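Local atomic coordinates of tissue factor pathway inhibitor 2 (PDB entry 1ZR0), a protein that inhibits trypsin, plasmin and factor VIIa/tissue factor as a three-domain Kunitz-type serine protease inhibitor, of which this chain is the first domain. Residues R24-C34 / N47-D56. Residues are numbered along the deposited sequence; the frame is centred on the assembly and turned at random.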
ATOM      1  N   ARG B  24      10.962   9.021   5.154  1.00 20.71           N
ATOM      2  CA  ARG B  24      11.153  10.450   4.826  1.00 19.98           C
ATOM      3  C   ARG B  24      11.663  11.148   6.054  1.00 22.31           C
ATOM      4  O   ARG B  24      11.711  10.609   7.179  1.00 19.27           O
ATOM      5  CB  ARG B  24       9.805  11.053   4.382  1.00 20.38           C
ATOM      6  CG  ARG B  24       9.181  10.513   3.043  1.00 19.30           C
ATOM      7  CD  ARG B  24      10.079  10.745   1.836  1.00 23.59           C
ATOM      8  NE  ARG B  24       9.447  10.261   0.641  1.00 25.18           N
ATOM      9  CZ  ARG B  24       8.454  10.895   0.029  1.00 25.40           C
ATOM     10  NH1 ARG B  24       8.066  12.114   0.400  1.00 27.09           N
ATOM     11  NH2 ARG B  24       7.935  10.354  -1.083  1.00 29.19           N
ATOM     12  N   TYR B  25      11.992  12.428   5.890  1.00 21.11           N
ATOM     13  CA  TYR B  25      12.474  13.250   6.969  1.00 21.15           C
ATOM     14  C   TYR B  25      11.648  14.467   7.173  1.00 21.53           C
ATOM     15  O   TYR B  25      11.034  14.952   6.249  1.00 22.49           O
ATOM     16  CB  TYR B  25      13.884  13.671   6.690  1.00 20.24           C
ATOM     17  CG  TYR B  25      14.834  12.484   6.695  1.00 21.23           C
ATOM     18  CD1 TYR B  25      14.969  11.675   5.601  1.00 25.81           C
ATOM     19  CD2 TYR B  25      15.547  12.212   7.847  1.00 29.71           C
ATOM     20  CE1 TYR B  25      15.782  10.540   5.651  1.00 28.22           C
ATOM     21  CE2 TYR B  25      16.409  11.143   7.907  1.00 28.64           C
ATOM     22  CZ  TYR B  25      16.532  10.332   6.818  1.00 31.55           C
ATOM     23  OH  TYR B  25      17.349   9.226   6.925  1.00 39.89           O
ATOM     24  N   TYR B  26      11.546  14.908   8.432  1.00 21.70           N
ATOM     25  CA  TYR B  26      10.759  16.106   8.738  1.00 21.98           C
ATOM     26  C   TYR B  26      11.522  16.934   9.805  1.00 23.80           C
ATOM     27  O   TYR B  26      12.283  16.406  10.593  1.00 23.50           O
ATOM     28  CB  TYR B  26       9.313  15.874   9.186  1.00 21.67           C
ATOM     29  CG  TYR B  26       9.259  15.356  10.595  1.00 21.63           C
ATOM     30  CD1 TYR B  26       9.663  14.044  10.873  1.00 22.42           C
ATOM     31  CD2 TYR B  26       8.899  16.158  11.637  1.00 21.31           C
ATOM     32  CE1 TYR B  26       9.670  13.591  12.188  1.00 27.34           C
ATOM     33  CE2 TYR B  26       8.854  15.681  12.950  1.00 22.25           C
ATOM     34  CZ  TYR B  26       9.282  14.414  13.211  1.00 24.60           C
ATOM     35  OH  TYR B  26       9.262  13.984  14.541  1.00 30.29           O
ATOM     36  N   TYR B  27      11.285  18.251   9.818  1.00 23.19           N
ATOM     37  CA  TYR B  27      11.812  19.055  10.908  1.00 23.30           C
ATOM     38  C   TYR B  27      10.944  19.066  12.116  1.00 22.91           C
ATOM     39  O   TYR B  27       9.801  19.326  12.006  1.00 24.95           O
ATOM     40  CB  TYR B  27      11.982  20.507  10.452  1.00 23.32           C
ATOM     41  CG  TYR B  27      12.667  21.371  11.482  1.00 21.94           C
ATOM     42  CD1 TYR B  27      14.018  21.348  11.661  1.00 25.79           C
ATOM     43  CD2 TYR B  27      11.926  22.245  12.225  1.00 25.47           C
ATOM     44  CE1 TYR B  27      14.620  22.110  12.607  1.00 29.67           C
ATOM     45  CE2 TYR B  27      12.537  23.048  13.195  1.00 29.87           C
ATOM     46  CZ  TYR B  27      13.888  22.964  13.355  1.00 29.78           C
ATOM     47  OH  TYR B  27      14.500  23.781  14.316  1.00 32.10           O
ATOM     48  N   ASP B  28      11.520  18.675  13.247  1.00 24.89           N
ATOM     49  CA  ASP B  28      10.830  18.696  14.520  1.00 26.43           C
ATOM     50  C   ASP B  28      11.229  19.845  15.395  1.00 25.96           C
ATOM     51  O   ASP B  28      12.325  19.909  15.872  1.00 28.38           O
ATOM     52  CB  ASP B  28      11.132  17.478  15.304  1.00 26.62           C
ATOM     53  CG  ASP B  28      10.649  17.615  16.768  1.00 30.81           C
ATOM     54  OD1 ASP B  28       9.615  18.275  17.043  1.00 33.18           O
ATOM     55  OD2 ASP B  28      11.298  17.105  17.655  1.00 43.40           O
ATOM     56  N   ARG B  29      10.313  20.728  15.562  1.00 30.09           N
ATOM     57  CA  ARG B  29      10.611  22.061  16.116  1.00 33.84           C
ATOM     58  C   ARG B  29      10.932  22.013  17.637  1.00 35.61           C
ATOM     59  O   ARG B  29      11.643  22.880  18.150  1.00 35.00           O
ATOM     60  CB  ARG B  29       9.461  23.025  15.801  1.00 35.10           C
ATOM     61  CG  ARG B  29       8.091  22.633  16.368  1.00 38.39           C
ATOM     62  CD  ARG B  29       7.453  23.693  17.170  1.00 45.31           C
ATOM     63  NE  ARG B  29       6.471  24.469  16.417  1.00 50.07           N
ATOM     64  CZ  ARG B  29       6.323  25.798  16.479  1.00 50.46           C
ATOM     65  NH1 ARG B  29       7.089  26.580  17.239  1.00 50.67           N
ATOM     66  NH2 ARG B  29       5.391  26.355  15.738  1.00 54.30           N
ATOM     67  N   TYR B  30      10.452  20.945  18.297  1.00 36.71           N
ATOM     68  CA  TYR B  30      10.660  20.687  19.725  1.00 36.78           C
ATOM     69  C   TYR B  30      11.974  20.075  20.052  1.00 36.98           C
ATOM     70  O   TYR B  30      12.412  20.199  21.188  1.00 38.67           O
ATOM     71  CB  TYR B  30       9.510  19.850  20.305  1.00 36.09           C
ATOM     72  CG  TYR B  30       8.167  20.509  20.169  1.00 35.53           C
ATOM     73  CD1 TYR B  30       7.874  21.755  20.812  1.00 38.91           C
ATOM     74  CD2 TYR B  30       7.214  19.960  19.412  1.00 32.16           C
ATOM     75  CE1 TYR B  30       6.670  22.359  20.664  1.00 39.49           C
ATOM     76  CE2 TYR B  30       5.996  20.546  19.261  1.00 38.54           C
ATOM     77  CZ  TYR B  30       5.718  21.733  19.889  1.00 41.98           C
ATOM     78  OH  TYR B  30       4.471  22.237  19.706  1.00 46.02           O
ATOM     79  N   THR B  31      12.619  19.398  19.091  1.00 35.66           N
ATOM     80  CA  THR B  31      13.988  18.978  19.218  1.00 35.93           C
ATOM     81  C   THR B  31      14.974  19.793  18.420  1.00 35.10           C
ATOM     82  O   THR B  31      16.161  19.465  18.450  1.00 35.58           O
ATOM     83  CB  THR B  31      14.222  17.537  18.827  1.00 35.24           C
ATOM     84  OG1 THR B  31      13.797  17.273  17.472  1.00 37.77           O
ATOM     85  CG2 THR B  31      13.398  16.558  19.743  1.00 37.59           C
ATOM     86  N   GLN B  32      14.444  20.712  17.629  1.00 34.51           N
ATOM     87  CA  GLN B  32      15.246  21.483  16.664  1.00 34.22           C
ATOM     88  C   GLN B  32      16.144  20.590  15.826  1.00 32.04           C
ATOM     89  O   GLN B  32      17.353  20.802  15.716  1.00 33.34           O
ATOM     90  CB  GLN B  32      16.044  22.587  17.443  1.00 34.55           C
ATOM     91  CG  GLN B  32      15.098  23.252  18.499  1.00 40.05           C
ATOM     92  CD  GLN B  32      15.736  24.259  19.496  1.00 46.83           C
ATOM     93  OE1 GLN B  32      16.793  24.018  20.063  1.00 44.44           O
ATOM     94  NE2 GLN B  32      14.984  25.359  19.777  1.00 50.04           N
ATOM     95  N   SER B  33      15.591  19.525  15.231  1.00 28.87           N
ATOM     96  CA  SER B  33      16.375  18.554  14.501  1.00 27.82           C
ATOM     97  C   SER B  33      15.533  17.935  13.374  1.00 25.11           C
ATOM     98  O   SER B  33      14.295  17.982  13.452  1.00 26.10           O
ATOM     99  CB  SER B  33      16.970  17.451  15.417  1.00 30.48           C
ATOM    100  OG  SER B  33      15.968  16.608  15.933  1.00 32.26           O
ATOM    101  N   CYS B  34      16.195  17.452  12.339  1.00 25.06           N
ATOM    102  CA  CYS B  34      15.589  16.683  11.222  1.00 25.88           C
ATOM    103  C   CYS B  34      15.504  15.195  11.648  1.00 25.76           C
ATOM    104  O   CYS B  34      16.501  14.606  12.059  1.00 26.79           O
ATOM    105  CB  CYS B  34      16.378  16.828   9.987  1.00 27.06           C
ATOM    106  SG  CYS B  34      16.350  18.586   9.502  1.00 36.93           S
ATOM    107  N   ASN B  47       6.609  19.692   4.947  1.00 24.06           N
ATOM    108  CA  ASN B  47       7.599  19.243   5.903  1.00 23.38           C
ATOM    109  C   ASN B  47       7.895  17.751   5.737  1.00 25.31           C
ATOM    110  O   ASN B  47       7.492  16.947   6.542  1.00 20.53           O
ATOM    111  CB  ASN B  47       7.209  19.585   7.311  1.00 23.85           C
ATOM    112  CG  ASN B  47       8.332  19.465   8.303  1.00 20.27           C
ATOM    113  OD1 ASN B  47       9.485  19.282   7.970  1.00 22.14           O
ATOM    114  ND2 ASN B  47       7.990  19.668   9.584  1.00 23.42           N
ATOM    115  N   ASN B  48       8.530  17.433   4.635  1.00 22.23           N
ATOM    116  CA  ASN B  48       8.572  16.077   4.078  1.00 22.09           C
ATOM    117  C   ASN B  48       9.712  16.061   3.050  1.00 22.95           C
ATOM    118  O   ASN B  48       9.622  16.665   1.957  1.00 21.49           O
ATOM    119  CB  ASN B  48       7.238  15.707   3.441  1.00 22.82           C
ATOM    120  CG  ASN B  48       7.231  14.258   2.966  1.00 24.07           C
ATOM    121  OD1 ASN B  48       8.297  13.693   2.704  1.00 23.92           O
ATOM    122  ND2 ASN B  48       6.053  13.709   2.789  1.00 23.02           N
ATOM    123  N   PHE B  49      10.844  15.482   3.412  1.00 22.89           N
ATOM    124  CA  PHE B  49      12.041  15.564   2.622  1.00 23.62           C
ATOM    125  C   PHE B  49      12.546  14.163   2.371  1.00 25.76           C
ATOM    126  O   PHE B  49      12.368  13.236   3.204  1.00 25.01           O
ATOM    127  CB  PHE B  49      13.129  16.338   3.386  1.00 23.19           C
ATOM    128  CG  PHE B  49      12.704  17.715   3.701  1.00 22.96           C
ATOM    129  CD1 PHE B  49      12.875  18.721   2.756  1.00 25.42           C
ATOM    130  CD2 PHE B  49      12.114  18.022   4.896  1.00 23.90           C
ATOM    131  CE1 PHE B  49      12.395  20.002   3.038  1.00 27.51           C
ATOM    132  CE2 PHE B  49      11.663  19.305   5.206  1.00 25.98           C
ATOM    133  CZ  PHE B  49      11.818  20.316   4.269  1.00 26.62           C
ATOM    134  N   TYR B  50      13.273  14.009   1.275  1.00 26.23           N
ATOM    135  CA  TYR B  50      13.775  12.668   0.886  1.00 26.97           C
ATOM    136  C   TYR B  50      14.996  12.189   1.682  1.00 28.95           C
ATOM    137  O   TYR B  50      15.300  10.969   1.761  1.00 28.14           O
ATOM    138  CB  TYR B  50      14.123  12.716  -0.598  1.00 27.54           C
ATOM    139  CG  TYR B  50      12.951  12.681  -1.476  1.00 30.83           C
ATOM    140  CD1 TYR B  50      12.086  11.564  -1.467  1.00 36.11           C
ATOM    141  CD2 TYR B  50      12.606  13.781  -2.273  1.00 39.84           C
ATOM    142  CE1 TYR B  50      11.004  11.504  -2.288  1.00 40.72           C
ATOM    143  CE2 TYR B  50      11.494  13.737  -3.110  1.00 44.94           C
ATOM    144  CZ  TYR B  50      10.682  12.601  -3.097  1.00 46.25           C
ATOM    145  OH  TYR B  50       9.592  12.524  -3.941  1.00 50.12           O
ATOM    146  N   THR B  51      15.726  13.119   2.279  1.00 26.65           N
ATOM    147  CA  THR B  51      17.014  12.887   2.912  1.00 27.82           C
ATOM    148  C   THR B  51      17.221  13.773   4.122  1.00 29.47           C
ATOM    149  O   THR B  51      16.617  14.852   4.189  1.00 27.52           O
ATOM    150  CB  THR B  51      18.199  13.077   1.911  1.00 29.96           C
ATOM    151  OG1 THR B  51      18.310  14.473   1.562  1.00 27.45           O
ATOM    152  CG2 THR B  51      17.968  12.315   0.602  1.00 29.61           C
ATOM    153  N   TRP B  52      18.055  13.358   5.079  1.00 29.66           N
ATOM    154  CA  TRP B  52      18.357  14.218   6.211  1.00 29.69           C
ATOM    155  C   TRP B  52      18.993  15.572   5.695  1.00 29.32           C
ATOM    156  O   TRP B  52      18.604  16.657   6.106  1.00 28.48           O
ATOM    157  CB  TRP B  52      19.267  13.504   7.172  1.00 29.57           C
ATOM    158  CG  TRP B  52      19.655  14.348   8.301  1.00 28.62           C
ATOM    159  CD1 TRP B  52      19.006  14.508   9.462  1.00 31.55           C
ATOM    160  CD2 TRP B  52      20.754  15.278   8.324  1.00 32.86           C
ATOM    161  NE1 TRP B  52      19.648  15.452  10.224  1.00 31.89           N
ATOM    162  CE2 TRP B  52      20.716  15.940   9.542  1.00 30.97           C
ATOM    163  CE3 TRP B  52      21.762  15.615   7.407  1.00 36.51           C
ATOM    164  CZ2 TRP B  52      21.682  16.913   9.928  1.00 33.85           C
ATOM    165  CZ3 TRP B  52      22.731  16.593   7.794  1.00 39.19           C
ATOM    166  CH2 TRP B  52      22.670  17.193   9.056  1.00 34.03           C
ATOM    167  N   GLU B  53      19.873  15.458   4.717  1.00 29.55           N
ATOM    168  CA  GLU B  53      20.580  16.646   4.143  1.00 30.65           C
ATOM    169  C   GLU B  53      19.614  17.676   3.601  1.00 28.61           C
ATOM    170  O   GLU B  53      19.756  18.879   3.855  1.00 31.92           O
ATOM    171  CB  GLU B  53      21.547  16.142   3.061  1.00 32.76           C
ATOM    172  CG  GLU B  53      22.376  17.228   2.420  1.00 38.99           C
ATOM    173  CD  GLU B  53      23.548  17.718   3.269  1.00 49.14           C
ATOM    174  OE1 GLU B  53      23.819  17.119   4.337  1.00 54.70           O
ATOM    175  OE2 GLU B  53      24.241  18.709   2.828  1.00 53.58           O
ATOM    176  N   ALA B  54      18.617  17.238   2.850  1.00 29.40           N
ATOM    177  CA  ALA B  54      17.622  18.105   2.274  1.00 29.86           C
ATOM    178  C   ALA B  54      16.847  18.878   3.312  1.00 29.79           C
ATOM    179  O   ALA B  54      16.685  20.141   3.207  1.00 27.96           O
ATOM    180  CB  ALA B  54      16.704  17.358   1.412  1.00 28.43           C
ATOM    181  N   CYS B  55      16.385  18.153   4.332  1.00 27.85           N
ATOM    182  CA  CYS B  55      15.779  18.749   5.506  1.00 27.38           C
ATOM    183  C   CYS B  55      16.687  19.741   6.228  1.00 27.21           C
ATOM    184  O   CYS B  55      16.266  20.860   6.535  1.00 29.33           O
ATOM    185  CB  CYS B  55      15.251  17.607   6.458  1.00 25.41           C
ATOM    186  SG  CYS B  55      14.195  18.227   7.748  1.00 29.27           S
ATOM    187  N   ASP B  56      17.917  19.357   6.500  1.00 27.94           N
ATOM    188  CA  ASP B  56      18.908  20.175   7.204  1.00 28.55           C
ATOM    189  C   ASP B  56      19.142  21.496   6.420  1.00 28.45           C
ATOM    190  O   ASP B  56      19.094  22.582   7.031  1.00 30.05           O
ATOM    191  CB  ASP B  56      20.189  19.397   7.288  1.00 27.32           C
ATOM    192  CG  ASP B  56      21.275  20.070   8.158  1.00 32.45           C
ATOM    193  OD1 ASP B  56      21.088  20.468   9.332  1.00 30.85           O
ATOM    194  OD2 ASP B  56      22.343  20.262   7.671  1.00 36.73           O
TER
HETATM  195  O   HOH W   1      19.124  17.512  12.471  1.00 35.09           O
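The C34–C55 disulfide of this Kunitz domain joins its C-terminal helix to its two-stranded hairpin, and the rest of the contact illustrates how a very small fold supplements the disulfide. The two SG atoms of C34 and C55 are modelled 2.8 Å apart, longer than a normal S–S bond, so the model does not have an intact bond length here. Next to the bridge, W52 brings CD1 to within 3.5 Å of C34 CB, while one water accepts from both W52 NE1 and C34 N. Y25 lies across the start of the helix: its ring presents one face to the backbone N of W52, 3.5 Å above the ring plane, and W52 CB completes a CH-pi contact over the same ring. Just before the helix, T51 takes the N-cap position, its OG1 accepting from A54 N of the first turn.

In the BPTI-like fold the chain entering this helix runs beside the first hairpin strand, and here it forms a single antiparallel bridge in which Y25 N donates to F49 O and F49 N to Y25 O. Further along, the N47 amide pairs with both the N and the O of Y27. Its CG stands anti to the backbone N (chi1 -165°), which carries the amide across to the strand. N47 OD1 accepts from Y27 N at 2.8 Å. N47 ND2 gives an almost straight bond to a lone pair of Y27 O at 3.0 Å. ND2 also donates to L11 O, tying in the N-terminal loop.

At the other end, R24 NH1 reaches N48 OD1 at 2.8 Å, within the guanidinium plane but above the amide's carbonyl plane, and Y50 CE1 sits over one guanidinium face. A leucine here would probably leave N48 OD1 without this donor and the Y50 ring less restrained. Strand 33-39 flanks R24 through F37 and Y39.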